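Local atomic coordinates of aspartate aminotransferase (Giardia lamblia, PDB entry 3MEB), a protein that probably catalyses the reversible, pyridoxal phosphate-dependent transfer of an amino group from L-aspartate to 2-oxoglutarate, giving oxaloacetate and L-glutamate. Residues A[358-361]-A[362-365]; A[395-398]-A[399-403]. All coordinates share one frame; numbering follows the deposited sequence.

Interaction 1 (A[358-361]-A[362-365]); sequences HRMR and SLLH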
loop_
_atom_site.group_PDB
_atom_site.type_symbol
_atom_site.label_atom_id
_atom_site.label_comp_id
_atom_site.label_asym_id
_atom_site.label_seq_id
_atom_site.Cartn_x
_atom_site.Cartn_y
_atom_site.Cartn_z
ATOM N N HIS A 358 8.425 -22.131 -21.668
ATOM C CA HIS A 358 8.129 -23.286 -22.492
ATOM C C HIS A 358 9.355 -24.175 -22.697
ATOM O O HIS A 358 9.272 -25.375 -22.536
ATOM C CB HIS A 358 7.457 -22.868 -23.810
ATOM C CG HIS A 358 6.004 -22.568 -23.637
ATOM N ND1 HIS A 358 5.092 -23.538 -23.284
ATOM C CD2 HIS A 358 5.311 -21.408 -23.724
ATOM C CE1 HIS A 358 3.898 -22.990 -23.169
ATOM N NE2 HIS A 358 4.006 -21.699 -23.433
ATOM N N ARG A 359 10.494 -23.605 -23.036
ATOM C CA ARG A 359 11.711 -24.409 -23.206
ATOM C C ARG A 359 12.099 -25.197 -21.935
ATOM O O ARG A 359 12.553 -26.330 -22.032
ATOM C CB ARG A 359 12.890 -23.520 -23.642
ATOM C CG ARG A 359 12.748 -23.044 -25.073
ATOM C CD ARG A 359 14.058 -22.466 -25.635
ATOM N NE ARG A 359 14.526 -21.310 -24.854
ATOM C CZ ARG A 359 14.129 -20.047 -25.050
ATOM N NH1 ARG A 359 13.257 -19.745 -26.014
ATOM N NH2 ARG A 359 14.616 -19.072 -24.297
ATOM N N MET A 360 11.867 -24.602 -20.762
ATOM C CA MET A 360 12.092 -25.284 -19.490
ATOM C C MET A 360 11.053 -26.378 -19.225
ATOM O O MET A 360 11.373 -27.403 -18.689
ATOM C CB MET A 360 12.117 -24.287 -18.332
ATOM C CG MET A 360 13.328 -23.339 -18.314
ATOM S SD MET A 360 14.955 -24.110 -18.341
ATOM C CE MET A 360 15.216 -24.317 -20.119
ATOM N N ARG A 361 9.812 -26.164 -19.604
ATOM C CA ARG A 361 8.819 -27.240 -19.558
ATOM C C ARG A 361 9.276 -28.455 -20.375
ATOM O O ARG A 361 9.284 -29.580 -19.878
ATOM C CB ARG A 361 7.490 -26.740 -20.085
ATOM C CG ARG A 361 6.772 -25.771 -19.138
ATOM C CD ARG A 361 5.423 -25.317 -19.729
ATOM N NE ARG A 361 4.786 -24.367 -18.831
ATOM C CZ ARG A 361 4.327 -24.665 -17.618
ATOM N NH1 ARG A 361 4.426 -25.894 -17.118
ATOM N NH2 ARG A 361 3.778 -23.720 -16.882
ATOM N N SER A 362 9.716 -28.216 -21.609
ATOM C CA SER A 362 10.203 -29.289 -22.479
ATOM C C SER A 362 11.441 -29.943 -21.915
ATOM O O SER A 362 11.544 -31.190 -21.955
ATOM C CB SER A 362 10.512 -28.759 -23.885
ATOM O OG SER A 362 9.335 -28.152 -24.404
ATOM N N LEU A 363 12.387 -29.140 -21.408
ATOM C CA LEU A 363 13.634 -29.714 -20.921
ATOM C C LEU A 363 13.395 -30.552 -19.675
ATOM O O LEU A 363 13.916 -31.663 -19.579
ATOM C CB LEU A 363 14.711 -28.667 -20.708
ATOM C CG LEU A 363 16.110 -29.139 -20.259
ATOM C CD1 LEU A 363 16.708 -30.145 -21.218
ATOM C CD2 LEU A 363 17.035 -27.915 -20.108
ATOM N N LEU A 364 12.606 -30.042 -18.724
ATOM C CA LEU A 364 12.380 -30.821 -17.505
ATOM C C LEU A 364 11.648 -32.114 -17.891
ATOM O O LEU A 364 12.008 -33.158 -17.396
ATOM C CB LEU A 364 11.586 -30.099 -16.429
ATOM C CG LEU A 364 11.302 -30.892 -15.140
ATOM C CD1 LEU A 364 12.605 -31.410 -14.401
ATOM C CD2 LEU A 364 10.407 -29.990 -14.245
ATOM N N HIS A 365 10.644 -32.023 -18.765
ATOM C CA HIS A 365 9.855 -33.199 -19.171
ATOM C C HIS A 365 10.724 -34.254 -19.858
ATOM O O HIS A 365 10.607 -35.454 -19.585
ATOM C CB HIS A 365 8.676 -32.786 -20.085
ATOM C CG HIS A 365 7.898 -33.942 -20.623
ATOM N ND1 HIS A 365 8.230 -34.575 -21.794
ATOM C CD2 HIS A 365 6.801 -34.582 -20.148
ATOM C CE1 HIS A 365 7.388 -35.577 -22.008
ATOM N NE2 HIS A 365 6.501 -35.596 -21.028
HETATM O O HOH W 1 6.882 -27.227 -24.059
#
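Two turns of the long helix 340-370 make this contact, held by the i to i+4 backbone bonds of an alpha helix. Ser362 N donates to His358 O, Leu363 N to Arg359 O, Leu364 N to Met360 O and His365 N to Arg361 O, at 2.9 to 3.0 Å.

With Ser362 OG beside its own backbone N (chi1 -57°), the hydroxyl stands 3.3 Å from His358 O. A water 2.6 Å from Ser362 OG also donates a weak bond of 3.4 Å to His358 O. Both residues are exposed on this side of the helix.

Another side of the helix is apolar. Met360 and Leu363 run side by side and point the same way. Met360 bends at chi2 and chi3, which turns its end methyl to the side of Leu363, and CE rests 4.0 Å from Leu363 CD2. Helix 430-443 packs here, with Cys430 at its start touching both Met360 and Leu363, and with Val433 and Ala434 against Leu364.

Arg361 reaches away from its neighbours here with an extended chain from CG to NE. Its NH1 bonds Ile385 O and Thr393 OG1 and its NH2 bonds Gly390 O and Phe392 O, while His365 NE2 bonds Asp383 OD1.

The chemistry thus divides round the helix. A water joins Ser362 OG to His358 O, the second bond weak, while Met360, Leu363 and Leu364 form the apolar side. The guanidinium of buried Arg361 is satisfied mainly by backbone carbonyls, which tie this helix to helix 384-387, to strand 392-394 and to the chain between them.

Interaction 2 (A[395-398]-A[399-403]); sequences TGLT and PEHVD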
loop_
_atom_site.group_PDB
_atom_site.type_symbol
_atom_site.label_atom_id
_atom_site.label_comp_id
_atom_site.label_asym_id
_atom_site.label_seq_id
_atom_site.Cartn_x
_atom_site.Cartn_y
_atom_site.Cartn_z
ATOM N N THR A 395 2.390 -30.012 -9.807
ATOM C CA THR A 395 3.066 -31.289 -10.122
ATOM C C THR A 395 2.363 -32.544 -9.591
ATOM O O THR A 395 2.453 -33.580 -10.208
ATOM C CB THR A 395 4.524 -31.355 -9.634
ATOM O OG1 THR A 395 4.580 -31.405 -8.193
ATOM C CG2 THR A 395 5.373 -30.164 -10.195
ATOM N N GLY A 396 1.694 -32.448 -8.457
ATOM C CA GLY A 396 1.182 -33.621 -7.775
ATOM C C GLY A 396 2.224 -34.320 -6.892
ATOM O O GLY A 396 1.911 -35.301 -6.240
ATOM N N LEU A 397 3.465 -33.845 -6.847
ATOM C CA LEU A 397 4.374 -34.333 -5.791
ATOM C C LEU A 397 3.695 -34.077 -4.453
ATOM O O LEU A 397 3.028 -33.038 -4.277
ATOM C CB LEU A 397 5.748 -33.666 -5.853
ATOM C CG LEU A 397 6.579 -34.006 -7.099
ATOM C CD1 LEU A 397 7.719 -33.016 -7.303
ATOM C CD2 LEU A 397 7.115 -35.431 -7.031
ATOM N N THR A 398 3.850 -35.027 -3.523
ATOM C CA THR A 398 3.110 -35.063 -2.262
ATOM C C THR A 398 3.854 -34.181 -1.262
ATOM O O THR A 398 4.997 -33.808 -1.525
ATOM C CB THR A 398 3.067 -36.506 -1.680
ATOM O OG1 THR A 398 4.368 -36.849 -1.175
ATOM C CG2 THR A 398 2.635 -37.540 -2.741
ATOM N N PRO A 399 3.241 -33.864 -0.107
ATOM C CA PRO A 399 3.994 -33.055 0.846
ATOM C C PRO A 399 5.301 -33.734 1.329
ATOM O O PRO A 399 6.293 -33.051 1.631
ATOM C CB PRO A 399 2.994 -32.862 2.005
ATOM C CG PRO A 399 1.642 -33.054 1.359
ATOM C CD PRO A 399 1.878 -34.139 0.374
ATOM N N GLU A 400 5.287 -35.059 1.404
ATOM C CA GLU A 400 6.475 -35.857 1.771
ATOM C C GLU A 400 7.575 -35.668 0.730
ATOM O O GLU A 400 8.746 -35.539 1.055
ATOM C CB GLU A 400 6.127 -37.363 1.790
ATOM C CG GLU A 400 5.240 -37.828 2.936
ATOM C CD GLU A 400 3.739 -37.473 2.783
ATOM O OE1 GLU A 400 3.269 -37.092 1.672
ATOM O OE2 GLU A 400 3.021 -37.585 3.821
ATOM N N HIS A 401 7.193 -35.727 -0.544
ATOM C CA HIS A 401 8.134 -35.442 -1.634
ATOM C C HIS A 401 8.730 -34.048 -1.553
ATOM O O HIS A 401 9.933 -33.881 -1.765
ATOM C CB HIS A 401 7.436 -35.551 -2.962
ATOM C CG HIS A 401 7.064 -36.954 -3.330
ATOM N ND1 HIS A 401 5.936 -37.251 -4.059
ATOM C CD2 HIS A 401 7.660 -38.137 -3.046
ATOM C CE1 HIS A 401 5.861 -38.564 -4.216
ATOM N NE2 HIS A 401 6.899 -39.120 -3.614
ATOM N N VAL A 402 7.880 -33.046 -1.294
ATOM C CA VAL A 402 8.318 -31.631 -1.290
ATOM C C VAL A 402 9.307 -31.421 -0.145
ATOM O O VAL A 402 10.369 -30.815 -0.319
ATOM C CB VAL A 402 7.133 -30.677 -1.156
ATOM C CG1 VAL A 402 7.615 -29.258 -0.829
ATOM C CG2 VAL A 402 6.269 -30.703 -2.446
ATOM N N ASP A 403 8.973 -31.946 1.030
ATOM C CA ASP A 403 9.892 -31.832 2.186
ATOM C C ASP A 403 11.221 -32.574 1.932
ATOM O O ASP A 403 12.300 -32.099 2.312
ATOM C CB ASP A 403 9.269 -32.411 3.445
ATOM C CG ASP A 403 8.171 -31.548 4.045
ATOM O OD1 ASP A 403 8.115 -30.292 3.828
ATOM O OD2 ASP A 403 7.368 -32.169 4.807
#
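Thr398 and His401 form a capping box at the start of helix 399-409, bonded in both directions. His401 N donates to Thr398 OG1 at 3.1 Å. In return Thr398 N donates to His401 ND1, also at 3.1 Å and almost perfectly straight at 179°. Thr398 N lies 27° out of the plane of the imidazole. The first helical backbone bond follows, from Val402 N to Thr398 O at 3.0 Å.

Thr398 OG1 sits between its own backbone N and carbonyl carbon (chi1 72°), which points it into the first turn of the helix. Its oxygen also lies over one face of the His401 ring, 3.2 Å above the plane and offset toward the rim. Glu400 bends back at chi2, and its OE1 comes within 3.1 Å of Thr398 OG1.

Carbon contacts lie beside this polar group. Thr398 CG2 lies 3.6 Å from His401 ND1, with CE1 little farther. Leu397 crosses His401 at about a right angle, with Leu397 CD2 3.7 Å from His401 ND1. Both side chains also touch Val441 of helix 430-443. The far nitrogen, His401 NE2, bonds Leu444 O, and Phe446 meets the imidazole ring edge-to-face. Before the cap, Thr395 OG1 accepts from Leu397 N in an ST turn.

Here a histidine fills the place in the box often taken by glutamate or another polar side chain. With ND1 accepting, the bond from NE2 to a carbonyl is consistent with a neutral ring protonated at NE2. One imidazole therefore returns the cap of its helix and ties that helix to the chain after helix 430-443.

In the fold
Interaction 1 comes first along the chain, in the later part of helix 340-370. Interaction 2 follows at the turn from strand 392-394 into helix 399-409. Their centres are 20 Å apart, and their nearest atoms, about 6 Å apart, do not touch. Between them come the end of helix 340-370, helix 384-387 and strand 392-394, which pairs antiparallel with strand 419-421. Helix 430-443 packs against both, meeting interaction 1 near its start and interaction 2 near its end. Both probably belong to the small domain of this fold type I enzyme. Interaction 1 lies closer to the cofactor, the side chain of Arg361 about 12 Å from a bound pyridoxal phosphate. Interaction 2 is structural.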